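Local coordinates for protein ferritin heavy chain (Trichoplusia ni, PDB 1Z6O) that is the heavy chain of a secreted insect ferritin that stores iron, and probably takes up and oxidises ferrous iron for deposition in a shell shared with light chains, at residues 19-24 and 136-141; 23-28 and 75-80; 54-59 and 107-112; 164-169 and 180-185. One frame throughout, in Å; residues are numbered along the deposited sequence.

From the N terminus, helix 19-47 supplies the first partner of two contacts. Interaction 2 closes the shorter loop, joining residues 23-28 to 75-80 at the end of helix 54-80; interaction 1 closes the long one, bringing 136-141, at the start of helix 139-168, back to 19-24. The two touch, His140 and Leu141 meeting Tyr77 and Met25. Interaction 3 pairs the starts of helices 54-80 and 105-132; it crosses interaction 2 along the chain and falls wholly within the span of interaction 1, yet sits toward the other end of the bundle. Interaction 4 follows in series, folding helix 175-186 against the end of helix 139-168, and touches interaction 3.

Interaction 1 of 4, residues 19-24 and 136-141; sequences RSCRNS and FNDYHL
Cys21 and Leu141 carry the apolar part of this contact: the sulfur SG of Cys21 lies 3.4 Å from methyl CD2 of Leu141, the single close approach between residues 19-24 and 136-141. Both side chains have their first branch atom anti to the backbone N (chi1 177° for Cys21, 176° for Leu141), and each reaches across toward the other helix. Tyr77 and Met17 also touch Leu141, so the methyl and the sulfur meet in a buried setting.

A covalent link fixes the sulfur. Cys21 SG is joined to Cys130 SG in a disulfide that ties helix 19-47 to helix 105-132, and Leu141 packs on Cys130 as well.

Polar interactions hold the second segment in place. Asp138 sits at the N-cap of helix 139-168, where its OD1 accepts a weak but fairly straight bond from Leu141 N (3.3 Å, 164° at the hydrogen). The same oxygen forms a salt bridge with Arg81, while OD2 lies in the plane of the Phe136 ring at its edge and stays 4.4 Å from Cys21 SG. Asp138 is also the centre of an inverse gamma turn, which bends the chain just before the helix starts. Just before it, Asn137 O accepts from Arg124 of a second heavy-chain subunit.

The Cys21-Leu141 touch joins the first and fourth long helices, diagonal partners in the ferritin four-helix bundle, beside a disulfide that ties the first to the third.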
loop_
_atom_site.group_PDB
_atom_site.type_symbol
_atom_site.label_atom_id
_atom_site.label_comp_id
_atom_site.label_asym_id
_atom_site.label_seq_id
_atom_site.Cartn_x
_atom_site.Cartn_y
_atom_site.Cartn_z
ATOM N N ARG M 19 -46.685 0.843 43.846
ATOM C CA ARG M 19 -47.079 2.242 43.775
ATOM C C ARG M 19 -46.179 3.312 44.365
ATOM O O ARG M 19 -45.925 4.331 43.723
ATOM C CB ARG M 19 -48.498 2.396 44.353
ATOM C CG ARG M 19 -48.975 3.841 44.476
ATOM C CD ARG M 19 -50.498 3.915 44.632
ATOM N NE ARG M 19 -51.162 3.851 43.328
ATOM C CZ ARG M 19 -51.279 4.882 42.488
ATOM N NH1 ARG M 19 -50.788 6.076 42.810
ATOM N NH2 ARG M 19 -51.873 4.714 41.313
ATOM N N SER M 20 -45.706 3.117 45.585
ATOM C CA SER M 20 -44.873 4.145 46.189
ATOM C C SER M 20 -43.592 4.368 45.364
ATOM O O SER M 20 -43.185 5.500 45.096
ATOM C CB SER M 20 -44.531 3.749 47.626
ATOM O OG SER M 20 -43.615 4.672 48.181
ATOM N N CYS M 21 -42.965 3.275 44.965
ATOM C CA CYS M 21 -41.745 3.345 44.163
ATOM C C CYS M 21 -42.050 3.989 42.799
ATOM O O CYS M 21 -41.343 4.891 42.347
ATOM C CB CYS M 21 -41.193 1.929 43.995
ATOM S SG CYS M 21 -39.710 1.805 42.949
ATOM N N ARG M 22 -43.120 3.544 42.150
ATOM C CA ARG M 22 -43.473 4.101 40.856
ATOM C C ARG M 22 -43.768 5.598 40.952
ATOM O O ARG M 22 -43.337 6.375 40.103
ATOM C CB ARG M 22 -44.675 3.357 40.266
ATOM C CG ARG M 22 -44.966 3.737 38.819
ATOM C CD ARG M 22 -46.032 2.829 38.207
ATOM N NE ARG M 22 -47.269 2.883 38.978
ATOM C CZ ARG M 22 -47.753 1.876 39.698
ATOM N NH1 ARG M 22 -47.115 0.711 39.747
ATOM N NH2 ARG M 22 -48.866 2.046 40.399
ATOM N N ASN M 23 -44.492 6.016 41.989
ATOM C CA ASN M 23 -44.786 7.436 42.131
ATOM C C ASN M 23 -43.522 8.254 42.384
ATOM O O ASN M 23 -43.414 9.382 41.905
ATOM C CB ASN M 23 -45.820 7.677 43.248
ATOM C CG ASN M 23 -47.230 7.262 42.826
ATOM O OD1 ASN M 23 -47.509 7.113 41.635
ATOM N ND2 ASN M 23 -48.117 7.082 43.796
ATOM N N SER M 24 -42.572 7.710 43.142
ATOM C CA SER M 24 -41.324 8.441 43.382
ATOM C C SER M 24 -40.544 8.579 42.073
ATOM O O SER M 24 -39.898 9.598 41.842
ATOM C CB SER M 24 -40.438 7.723 44.415
ATOM O OG SER M 24 -41.016 7.807 45.697
ATOM N N PHE M 136 -42.710 -4.979 48.855
ATOM C CA PHE M 136 -41.862 -5.328 47.711
ATOM C C PHE M 136 -40.590 -4.486 47.687
ATOM O O PHE M 136 -40.653 -3.271 47.520
ATOM C CB PHE M 136 -42.664 -5.074 46.421
ATOM C CG PHE M 136 -42.011 -5.597 45.161
ATOM C CD1 PHE M 136 -42.188 -6.923 44.766
ATOM C CD2 PHE M 136 -41.244 -4.750 44.356
ATOM C CE1 PHE M 136 -41.613 -7.407 43.576
ATOM C CE2 PHE M 136 -40.662 -5.218 43.164
ATOM C CZ PHE M 136 -40.846 -6.551 42.773
ATOM N N ASN M 137 -39.449 -5.135 47.876
ATOM C CA ASN M 137 -38.153 -4.459 47.836
ATOM C C ASN M 137 -37.749 -4.557 46.355
ATOM O O ASN M 137 -37.486 -5.653 45.857
ATOM C CB ASN M 137 -37.148 -5.227 48.707
ATOM C CG ASN M 137 -35.768 -4.581 48.725
ATOM O OD1 ASN M 137 -35.368 -3.902 47.768
ATOM N ND2 ASN M 137 -35.023 -4.807 49.805
ATOM N N ASP M 138 -37.715 -3.437 45.645
ATOM C CA ASP M 138 -37.372 -3.502 44.222
ATOM C C ASP M 138 -35.855 -3.512 44.037
ATOM O O ASP M 138 -35.247 -2.494 43.690
ATOM C CB ASP M 138 -37.988 -2.320 43.481
ATOM C CG ASP M 138 -38.242 -2.637 42.021
ATOM O OD1 ASP M 138 -37.316 -3.174 41.361
ATOM O OD2 ASP M 138 -39.363 -2.366 41.543
ATOM N N TYR M 139 -35.250 -4.679 44.248
ATOM C CA TYR M 139 -33.796 -4.803 44.172
ATOM C C TYR M 139 -33.158 -4.229 42.914
ATOM O O TYR M 139 -32.164 -3.504 42.984
ATOM C CB TYR M 139 -33.378 -6.276 44.276
ATOM C CG TYR M 139 -33.846 -6.956 45.545
ATOM C CD1 TYR M 139 -34.827 -7.947 45.504
ATOM C CD2 TYR M 139 -33.298 -6.615 46.782
ATOM C CE1 TYR M 139 -35.253 -8.591 46.669
ATOM C CE2 TYR M 139 -33.717 -7.255 47.960
ATOM C CZ TYR M 139 -34.693 -8.241 47.886
ATOM O OH TYR M 139 -35.090 -8.896 49.027
ATOM N N HIS M 140 -33.720 -4.572 41.764
ATOM C CA HIS M 140 -33.131 -4.130 40.514
ATOM C C HIS M 140 -33.164 -2.627 40.289
ATOM O O HIS M 140 -32.159 -2.042 39.876
ATOM C CB HIS M 140 -33.778 -4.855 39.335
ATOM C CG HIS M 140 -33.114 -4.552 38.027
ATOM N ND1 HIS M 140 -33.611 -3.620 37.140
ATOM C CD2 HIS M 140 -31.960 -5.013 37.484
ATOM C CE1 HIS M 140 -32.791 -3.520 36.104
ATOM N NE2 HIS M 140 -31.781 -4.354 36.288
ATOM N N LEU M 141 -34.296 -1.987 40.557
ATOM C CA LEU M 141 -34.359 -0.540 40.360
ATOM C C LEU M 141 -33.451 0.172 41.360
ATOM O O LEU M 141 -32.774 1.134 41.013
ATOM C CB LEU M 141 -35.806 -0.024 40.485
ATOM C CG LEU M 141 -35.987 1.510 40.394
ATOM C CD1 LEU M 141 -35.294 2.077 39.146
ATOM C CD2 LEU M 141 -37.493 1.831 40.362
#

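Interaction 2 of 4, residues 23-28 and 75-80; sequences NSMRQQ and IEYLLM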
loop_
_atom_site.group_PDB
_atom_site.type_symbol
_atom_site.label_atom_id
_atom_site.label_comp_id
_atom_site.label_asym_id
_atom_site.label_seq_id
_atom_site.Cartn_x
_atom_site.Cartn_y
_atom_site.Cartn_z
ATOM N N ASN M 23 -44.492 6.016 41.989
ATOM C CA ASN M 23 -44.786 7.436 42.131
ATOM C C ASN M 23 -43.522 8.254 42.384
ATOM O O ASN M 23 -43.414 9.382 41.905
ATOM C CB ASN M 23 -45.820 7.677 43.248
ATOM C CG ASN M 23 -47.230 7.262 42.826
ATOM O OD1 ASN M 23 -47.509 7.113 41.635
ATOM N ND2 ASN M 23 -48.117 7.082 43.796
ATOM N N SER M 24 -42.572 7.710 43.142
ATOM C CA SER M 24 -41.324 8.441 43.382
ATOM C C SER M 24 -40.544 8.579 42.073
ATOM O O SER M 24 -39.898 9.598 41.842
ATOM C CB SER M 24 -40.438 7.723 44.415
ATOM O OG SER M 24 -41.016 7.807 45.697
ATOM N N MET M 25 -40.595 7.552 41.227
ATOM C CA MET M 25 -39.910 7.612 39.932
ATOM C C MET M 25 -40.562 8.679 39.047
ATOM O O MET M 25 -39.867 9.427 38.359
ATOM C CB MET M 25 -39.982 6.254 39.219
ATOM C CG MET M 25 -39.027 5.217 39.787
ATOM S SD MET M 25 -37.316 5.538 39.221
ATOM C CE MET M 25 -37.414 4.842 37.531
ATOM N N ARG M 26 -41.895 8.746 39.051
ATOM C CA ARG M 26 -42.601 9.742 38.240
ATOM C C ARG M 26 -42.222 11.155 38.687
ATOM O O ARG M 26 -42.047 12.065 37.865
ATOM C CB ARG M 26 -44.129 9.546 38.344
ATOM C CG ARG M 26 -44.640 8.230 37.702
ATOM C CD ARG M 26 -46.162 8.056 37.932
ATOM N NE ARG M 26 -46.884 9.168 37.317
ATOM C CZ ARG M 26 -47.367 9.155 36.079
ATOM N NH1 ARG M 26 -47.231 8.079 35.315
ATOM N NH2 ARG M 26 -47.946 10.239 35.586
ATOM N N GLN M 27 -42.099 11.344 39.995
ATOM C CA GLN M 27 -41.722 12.649 40.520
ATOM C C GLN M 27 -40.272 12.967 40.120
ATOM O O GLN M 27 -39.939 14.112 39.813
ATOM C CB GLN M 27 -41.861 12.660 42.046
ATOM C CG GLN M 27 -41.538 13.995 42.684
ATOM C CD GLN M 27 -41.983 14.063 44.139
ATOM O OE1 GLN M 27 -43.151 13.806 44.456
ATOM N NE2 GLN M 27 -41.056 14.408 45.031
ATOM N N GLN M 28 -39.407 11.958 40.122
ATOM C CA GLN M 28 -38.007 12.182 39.742
ATOM C C GLN M 28 -37.912 12.595 38.267
ATOM O O GLN M 28 -37.088 13.432 37.898
ATOM C CB GLN M 28 -37.175 10.910 39.970
ATOM C CG GLN M 28 -35.660 11.131 39.810
ATOM C CD GLN M 28 -35.139 12.136 40.824
ATOM O OE1 GLN M 28 -35.542 12.114 41.980
ATOM N NE2 GLN M 28 -34.236 13.021 40.398
ATOM N N ILE M 75 -37.733 7.162 32.228
ATOM C CA ILE M 75 -38.942 6.782 31.498
ATOM C C ILE M 75 -38.731 5.403 30.851
ATOM O O ILE M 75 -39.615 4.539 30.910
ATOM C CB ILE M 75 -39.281 7.827 30.399
ATOM C CG1 ILE M 75 -39.765 9.124 31.064
ATOM C CG2 ILE M 75 -40.348 7.265 29.433
ATOM C CD1 ILE M 75 -39.837 10.324 30.104
ATOM N N GLU M 76 -37.570 5.189 30.231
ATOM C CA GLU M 76 -37.293 3.889 29.605
ATOM C C GLU M 76 -37.309 2.764 30.637
ATOM O O GLU M 76 -37.711 1.643 30.331
ATOM C CB GLU M 76 -35.926 3.889 28.899
ATOM C CG GLU M 76 -35.862 4.792 27.668
ATOM C CD GLU M 76 -36.589 4.210 26.464
ATOM O OE1 GLU M 76 -36.937 4.988 25.551
ATOM O OE2 GLU M 76 -36.803 2.975 26.417
ATOM N N TYR M 77 -36.847 3.045 31.852
ATOM C CA TYR M 77 -36.844 2.006 32.884
ATOM C C TYR M 77 -38.300 1.610 33.195
ATOM O O TYR M 77 -38.635 0.427 33.258
ATOM C CB TYR M 77 -36.157 2.509 34.169
ATOM C CG TYR M 77 -35.996 1.394 35.178
ATOM C CD1 TYR M 77 -34.832 0.624 35.208
ATOM C CD2 TYR M 77 -37.061 1.017 36.005
ATOM C CE1 TYR M 77 -34.733 -0.509 36.028
ATOM C CE2 TYR M 77 -36.977 -0.115 36.827
ATOM C CZ TYR M 77 -35.813 -0.874 36.825
ATOM O OH TYR M 77 -35.742 -2.032 37.568
ATOM N N LEU M 78 -39.167 2.596 33.399
ATOM C CA LEU M 78 -40.572 2.290 33.685
ATOM C C LEU M 78 -41.198 1.477 32.541
ATOM O O LEU M 78 -41.942 0.524 32.780
ATOM C CB LEU M 78 -41.376 3.588 33.896
ATOM C CG LEU M 78 -40.997 4.426 35.134
ATOM C CD1 LEU M 78 -41.908 5.651 35.220
ATOM C CD2 LEU M 78 -41.134 3.580 36.406
ATOM N N LEU M 79 -40.901 1.850 31.300
ATOM C CA LEU M 79 -41.459 1.136 30.147
ATOM C C LEU M 79 -40.983 -0.316 30.126
ATOM O O LEU M 79 -41.755 -1.229 29.816
ATOM C CB LEU M 79 -41.048 1.828 28.833
ATOM C CG LEU M 79 -41.677 3.210 28.571
ATOM C CD1 LEU M 79 -40.900 3.925 27.450
ATOM C CD2 LEU M 79 -43.164 3.040 28.185
ATOM N N MET M 80 -39.708 -0.530 30.445
ATOM C CA MET M 80 -39.155 -1.885 30.462
ATOM C C MET M 80 -39.871 -2.760 31.499
ATOM O O MET M 80 -40.050 -3.962 31.286
ATOM C CB MET M 80 -37.649 -1.853 30.785
ATOM C CG MET M 80 -37.061 -3.248 31.064
ATOM S SD MET M 80 -35.318 -3.226 31.566
ATOM C CE MET M 80 -35.512 -2.576 33.292
#
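Met25 touches Leu78 with both ends of its bent side chain and Tyr77 with the terminal methyl. Its CB lies 4.0 Å from Leu78 CD2, and its terminal methyl CE returns to the same leucine methyl at 4.1 Å. CE also touches the Tyr77 ring, reaching CD2 at 4.1 Å in an oblique approach. The bend does this: CG stands beside the backbone N (chi1 -76°), and the next two torsions turn the same way (chi2 -77°, chi3 -79°), folding the chain back over Leu78. The Met25 and Leu78 side chains run alongside in opposite senses, and the tyrosine lies roughly perpendicular to the methionine.

Around this apolar core, Leu74 and Leu141 pack on Met25, and Met17 covers part of Leu78. The Tyr77 ring meets that of Tyr144, and its hydroxyl is held by hydrogen bonds with His140 ND1 and Arg81 NH1, which hold the tyrosine ring in place beside the methionine methyl.

One turn on from Ser24, Gln28 is hydrogen-bonded to Ser122 through OE1 and to Glu32, an iron ligand, through NE2; the Met25 side chain itself is about 12 Å from the bound iron. The pairing, with CA atoms of Met25 and Leu78 8.2 Å apart, joins two consecutive antiparallel helices, the first helical hairpin of the ferritin four-helix bundle that encloses the ferroxidase site.

Interaction 3 of 4, residues 54-59 and 107-112; sequences PGFAQL and EALEHA
Leu109 of helix 105-132 packs against both Phe56 and Leu59 of helix 54-80, and the contact is apolar throughout. Toward the aromatic residue it works at the ring edge: Phe56 CE2 lies 3.8 Å from Leu109 CD1 and 3.9 Å from Leu109 CG, with CG in the plane of the ring and CD1 near it. The leucine therefore abuts the rim of the phenylalanine rather than a face, the two side chains standing roughly perpendicular.

Between the aliphatic partners the touch is methyl to methyl. Leu109 CD2 and Leu59 CD2 are 4.1 Å apart, again with the side chains nearly at right angles. CD1 and CG thus meet Phe56, while CD2 reaches Leu59 and also brushes Phe56 CE2. The first torsion of Leu109 (chi1 -71°) sets CG beside the backbone N and carries the fork over to residues one helical turn apart. An alanine at this position would keep only CB, and the edge of Phe56 and the methyl of Leu59 would probably both be left facing a gap.

The backbone N of Phe56 is hydrogen-bonded to the side chain of Asp183 (OD1) on helix 175-186. The phenylalanine ring also meets the Phe46 ring and touches Leu167, Glu179 and Leu186.

Helices 54-80 and 105-132 point the same way and face each other diagonally across the bundle core, as their long crossover loop allows; helices 19-47 and 139-168 flank them, bringing Phe46 to Phe56 and Leu160 and Lys163 to Leu109, and helix 175-186 closes over Phe56.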
loop_
_atom_site.group_PDB
_atom_site.type_symbol
_atom_site.label_atom_id
_atom_site.label_comp_id
_atom_site.label_asym_id
_atom_site.label_seq_id
_atom_site.Cartn_x
_atom_site.Cartn_y
_atom_site.Cartn_z
ATOM N N PRO M 54 -18.962 32.266 26.434
ATOM C CA PRO M 54 -19.316 31.085 25.631
ATOM C C PRO M 54 -18.943 29.745 26.247
ATOM O O PRO M 54 -19.600 28.733 25.979
ATOM C CB PRO M 54 -18.612 31.346 24.288
ATOM C CG PRO M 54 -17.399 32.178 24.699
ATOM C CD PRO M 54 -18.002 33.132 25.716
ATOM N N GLY M 55 -17.890 29.730 27.059
ATOM C CA GLY M 55 -17.487 28.494 27.717
ATOM C C GLY M 55 -18.562 28.081 28.714
ATOM O O GLY M 55 -18.976 26.918 28.754
ATOM N N PHE M 56 -19.012 29.028 29.532
ATOM C CA PHE M 56 -20.079 28.738 30.496
ATOM C C PHE M 56 -21.380 28.419 29.768
ATOM O O PHE M 56 -22.120 27.532 30.179
ATOM C CB PHE M 56 -20.319 29.928 31.434
ATOM C CG PHE M 56 -19.345 29.998 32.577
ATOM C CD1 PHE M 56 -18.215 30.802 32.502
ATOM C CD2 PHE M 56 -19.554 29.238 33.724
ATOM C CE1 PHE M 56 -17.298 30.852 33.566
ATOM C CE2 PHE M 56 -18.648 29.279 34.792
ATOM C CZ PHE M 56 -17.521 30.089 34.711
ATOM N N ALA M 57 -21.672 29.146 28.690
ATOM C CA ALA M 57 -22.908 28.883 27.949
ATOM C C ALA M 57 -22.938 27.436 27.469
ATOM O O ALA M 57 -23.934 26.737 27.647
ATOM C CB ALA M 57 -23.034 29.835 26.746
ATOM N N GLN M 58 -21.844 26.985 26.862
ATOM C CA GLN M 58 -21.771 25.618 26.347
ATOM C C GLN M 58 -21.855 24.598 27.484
ATOM O O GLN M 58 -22.495 23.547 27.341
ATOM C CB GLN M 58 -20.463 25.424 25.570
ATOM C CG GLN M 58 -20.293 24.055 24.913
ATOM C CD GLN M 58 -18.861 23.840 24.393
ATOM O OE1 GLN M 58 -17.950 23.497 25.153
ATOM N NE2 GLN M 58 -18.661 24.067 23.099
ATOM N N LEU M 59 -21.187 24.892 28.599
ATOM C CA LEU M 59 -21.213 23.997 29.758
ATOM C C LEU M 59 -22.659 23.761 30.199
ATOM O O LEU M 59 -23.070 22.628 30.450
ATOM C CB LEU M 59 -20.443 24.616 30.936
ATOM C CG LEU M 59 -20.433 23.824 32.260
ATOM C CD1 LEU M 59 -19.547 22.584 32.098
ATOM C CD2 LEU M 59 -19.892 24.702 33.402
ATOM N N GLU M 107 -21.584 32.381 40.820
ATOM C CA GLU M 107 -22.965 32.209 41.280
ATOM C C GLU M 107 -23.667 31.098 40.514
ATOM O O GLU M 107 -24.437 30.329 41.094
ATOM C CB GLU M 107 -23.797 33.493 41.111
ATOM C CG GLU M 107 -23.577 34.558 42.170
ATOM C CD GLU M 107 -24.806 35.481 42.353
ATOM O OE1 GLU M 107 -25.710 35.535 41.463
ATOM O OE2 GLU M 107 -24.861 36.164 43.403
ATOM N N ALA M 108 -23.423 31.016 39.208
ATOM C CA ALA M 108 -24.067 29.967 38.412
ATOM C C ALA M 108 -23.533 28.589 38.789
ATOM O O ALA M 108 -24.302 27.630 38.888
ATOM C CB ALA M 108 -23.864 30.230 36.909
ATOM N N LEU M 109 -22.221 28.471 38.988
ATOM C CA LEU M 109 -21.651 27.173 39.372
ATOM C C LEU M 109 -22.175 26.737 40.744
ATOM O O LEU M 109 -22.466 25.556 40.959
ATOM C CB LEU M 109 -20.116 27.240 39.406
ATOM C CG LEU M 109 -19.426 27.350 38.038
ATOM C CD1 LEU M 109 -17.947 27.703 38.230
ATOM C CD2 LEU M 109 -19.575 26.022 37.273
ATOM N N GLU M 110 -22.292 27.683 41.676
ATOM C CA GLU M 110 -22.796 27.344 43.010
ATOM C C GLU M 110 -24.268 26.967 42.954
ATOM O O GLU M 110 -24.724 26.093 43.695
ATOM C CB GLU M 110 -22.583 28.516 43.981
ATOM C CG GLU M 110 -21.094 28.757 44.290
ATOM C CD GLU M 110 -20.880 29.823 45.370
ATOM O OE1 GLU M 110 -21.766 30.678 45.552
ATOM O OE2 GLU M 110 -19.818 29.822 46.024
ATOM N N HIS M 111 -25.019 27.631 42.084
ATOM C CA HIS M 111 -26.434 27.301 41.934
ATOM C C HIS M 111 -26.518 25.887 41.320
ATOM O O HIS M 111 -27.308 25.055 41.767
ATOM C CB HIS M 111 -27.128 28.320 41.008
ATOM C CG HIS M 111 -28.596 28.069 40.824
ATOM N ND1 HIS M 111 -29.358 28.755 39.905
ATOM C CD2 HIS M 111 -29.437 27.200 41.433
ATOM C CE1 HIS M 111 -30.606 28.320 39.954
ATOM N NE2 HIS M 111 -30.681 27.377 40.873
ATOM N N ALA M 112 -25.706 25.608 40.299
ATOM C CA ALA M 112 -25.717 24.271 39.686
ATOM C C ALA M 112 -25.357 23.202 40.731
ATOM O O ALA M 112 -25.970 22.133 40.780
ATOM C CB ALA M 112 -24.722 24.202 38.521
#

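Interaction 4 of 4, residues 164-169 and 180-185; sequences ASTLKK and FIFDKK
Thr166 and Leu167, consecutive on helix 139-168, take Phe182 of helix 175-186 at its rim and on one face. Just before them, Ser165 OG bonds to Tyr65 O of a neighbouring ferritin light chain. Thr166 brings its methyl: CG2 lies at the ring edge, near the ring plane, 4.0 Å from Phe182 CE1. Its hydroxyl goes elsewhere, hydrogen-bonded to Gly162 O and to Asn68 of that light chain.

Leu167 makes a CH-pi contact, CB standing 4.2 Å from the Phe182 ring centroid and only 9° off the ring normal. CG anti to the backbone N (chi1 -176°) carries the branch across to the ring's root, where CD1 touches Phe182 CB at 3.8 Å. This is the short fifth helix of the ferritin subunit folded back on the end of the fourth. The far side of helix 175-186 faces another light chain: the Phe180 ring meets its Tyr207 edge-to-face, and Lys184 makes a cation-pi contact with the same tyrosine while NZ bridges to Asp183 OD2 (2.8 Å, by its anti lone pair).

Further along, Lys168 NZ makes a salt bridge with Glu110 OE2, and Lys169 NZ donates to Gln66 O of the first light chain.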
loop_
_atom_site.group_PDB
_atom_site.type_symbol
_atom_site.label_atom_id
_atom_site.label_comp_id
_atom_site.label_asym_id
_atom_site.label_seq_id
_atom_site.Cartn_x
_atom_site.Cartn_y
_atom_site.Cartn_z
ATOM N N ALA M 164 -16.110 25.691 41.073
ATOM C CA ALA M 164 -16.511 26.831 41.895
ATOM C C ALA M 164 -15.365 27.291 42.797
ATOM O O ALA M 164 -15.119 28.489 42.906
ATOM C CB ALA M 164 -17.740 26.471 42.747
ATOM N N SER M 165 -14.666 26.356 43.447
ATOM C CA SER M 165 -13.546 26.740 44.321
ATOM C C SER M 165 -12.452 27.449 43.536
ATOM O O SER M 165 -11.947 28.485 43.954
ATOM C CB SER M 165 -12.897 25.519 45.007
ATOM O OG SER M 165 -13.783 24.916 45.928
ATOM N N THR M 166 -12.071 26.867 42.408
ATOM C CA THR M 166 -11.009 27.441 41.583
ATOM C C THR M 166 -11.340 28.853 41.115
ATOM O O THR M 166 -10.523 29.767 41.239
ATOM C CB THR M 166 -10.742 26.545 40.356
ATOM O OG1 THR M 166 -10.208 25.297 40.811
ATOM C CG2 THR M 166 -9.742 27.206 39.390
ATOM N N LEU M 167 -12.544 29.041 40.590
ATOM C CA LEU M 167 -12.918 30.363 40.099
ATOM C C LEU M 167 -13.151 31.362 41.232
ATOM O O LEU M 167 -12.754 32.522 41.131
ATOM C CB LEU M 167 -14.175 30.270 39.224
ATOM C CG LEU M 167 -14.633 31.576 38.555
ATOM C CD1 LEU M 167 -13.520 32.139 37.653
ATOM C CD2 LEU M 167 -15.898 31.297 37.739
ATOM N N LYS M 168 -13.761 30.913 42.324
ATOM C CA LYS M 168 -14.045 31.835 43.422
ATOM C C LYS M 168 -12.780 32.442 44.023
ATOM O O LYS M 168 -12.795 33.590 44.457
ATOM C CB LYS M 168 -14.878 31.145 44.511
ATOM C CG LYS M 168 -15.603 32.133 45.438
ATOM C CD LYS M 168 -16.689 31.429 46.259
ATOM C CE LYS M 168 -17.603 32.436 46.973
ATOM N NZ LYS M 168 -18.736 31.721 47.649
ATOM N N LYS M 169 -11.681 31.693 44.038
ATOM C CA LYS M 169 -10.424 32.229 44.570
ATOM C C LYS M 169 -9.937 33.428 43.774
ATOM O O LYS M 169 -9.178 34.248 44.280
ATOM C CB LYS M 169 -9.321 31.174 44.532
ATOM C CG LYS M 169 -9.521 30.052 45.509
ATOM C CD LYS M 169 -8.494 28.964 45.246
ATOM C CE LYS M 169 -8.919 27.674 45.919
ATOM N NZ LYS M 169 -8.137 26.539 45.391
ATOM N N PHE M 180 -12.597 35.451 32.518
ATOM C CA PHE M 180 -12.338 35.361 31.083
ATOM C C PHE M 180 -11.461 34.144 30.761
ATOM O O PHE M 180 -11.769 33.362 29.858
ATOM C CB PHE M 180 -11.631 36.631 30.583
ATOM C CG PHE M 180 -11.266 36.579 29.120
ATOM C CD1 PHE M 180 -12.189 36.962 28.143
ATOM C CD2 PHE M 180 -10.008 36.129 28.721
ATOM C CE1 PHE M 180 -11.858 36.900 26.781
ATOM C CE2 PHE M 180 -9.662 36.061 27.355
ATOM C CZ PHE M 180 -10.591 36.448 26.386
ATOM N N ILE M 181 -10.360 33.991 31.493
ATOM C CA ILE M 181 -9.450 32.873 31.259
ATOM C C ILE M 181 -10.124 31.535 31.578
ATOM O O ILE M 181 -10.017 30.572 30.815
ATOM C CB ILE M 181 -8.170 33.027 32.122
ATOM C CG1 ILE M 181 -7.350 34.220 31.604
ATOM C CG2 ILE M 181 -7.328 31.731 32.079
ATOM C CD1 ILE M 181 -6.191 34.612 32.527
ATOM N N PHE M 182 -10.816 31.480 32.710
ATOM C CA PHE M 182 -11.502 30.257 33.130
ATOM C C PHE M 182 -12.531 29.841 32.071
ATOM O O PHE M 182 -12.661 28.657 31.729
ATOM C CB PHE M 182 -12.199 30.510 34.472
ATOM C CG PHE M 182 -12.779 29.269 35.107
ATOM C CD1 PHE M 182 -12.021 28.509 35.998
ATOM C CD2 PHE M 182 -14.083 28.873 34.820
ATOM C CE1 PHE M 182 -12.563 27.358 36.604
ATOM C CE2 PHE M 182 -14.638 27.723 35.420
ATOM C CZ PHE M 182 -13.875 26.970 36.312
ATOM N N ASP M 183 -13.255 30.825 31.548
ATOM C CA ASP M 183 -14.274 30.594 30.521
ATOM C C ASP M 183 -13.655 29.979 29.265
ATOM O O ASP M 183 -14.210 29.043 28.689
ATOM C CB ASP M 183 -14.960 31.923 30.155
ATOM C CG ASP M 183 -16.027 31.761 29.069
ATOM O OD1 ASP M 183 -17.077 31.152 29.358
ATOM O OD2 ASP M 183 -15.814 32.238 27.928
ATOM N N LYS M 184 -12.506 30.495 28.830
ATOM C CA LYS M 184 -11.885 29.938 27.632
ATOM C C LYS M 184 -11.348 28.533 27.907
ATOM O O LYS M 184 -11.358 27.679 27.018
ATOM C CB LYS M 184 -10.785 30.875 27.107
ATOM C CG LYS M 184 -11.320 32.275 26.773
ATOM C CD LYS M 184 -12.588 32.197 25.915
ATOM C CE LYS M 184 -13.307 33.545 25.813
ATOM N NZ LYS M 184 -13.820 34.007 27.144
ATOM N N LYS M 185 -10.885 28.286 29.131
ATOM C CA LYS M 185 -10.413 26.940 29.488
ATOM C C LYS M 185 -11.588 25.950 29.374
ATOM O O LYS M 185 -11.389 24.788 29.030
ATOM C CB LYS M 185 -9.879 26.898 30.922
ATOM C CG LYS M 185 -8.609 27.689 31.162
ATOM C CD LYS M 185 -7.407 26.943 30.674
ATOM C CE LYS M 185 -6.117 27.619 31.127
ATOM N NZ LYS M 185 -4.962 26.746 30.752
#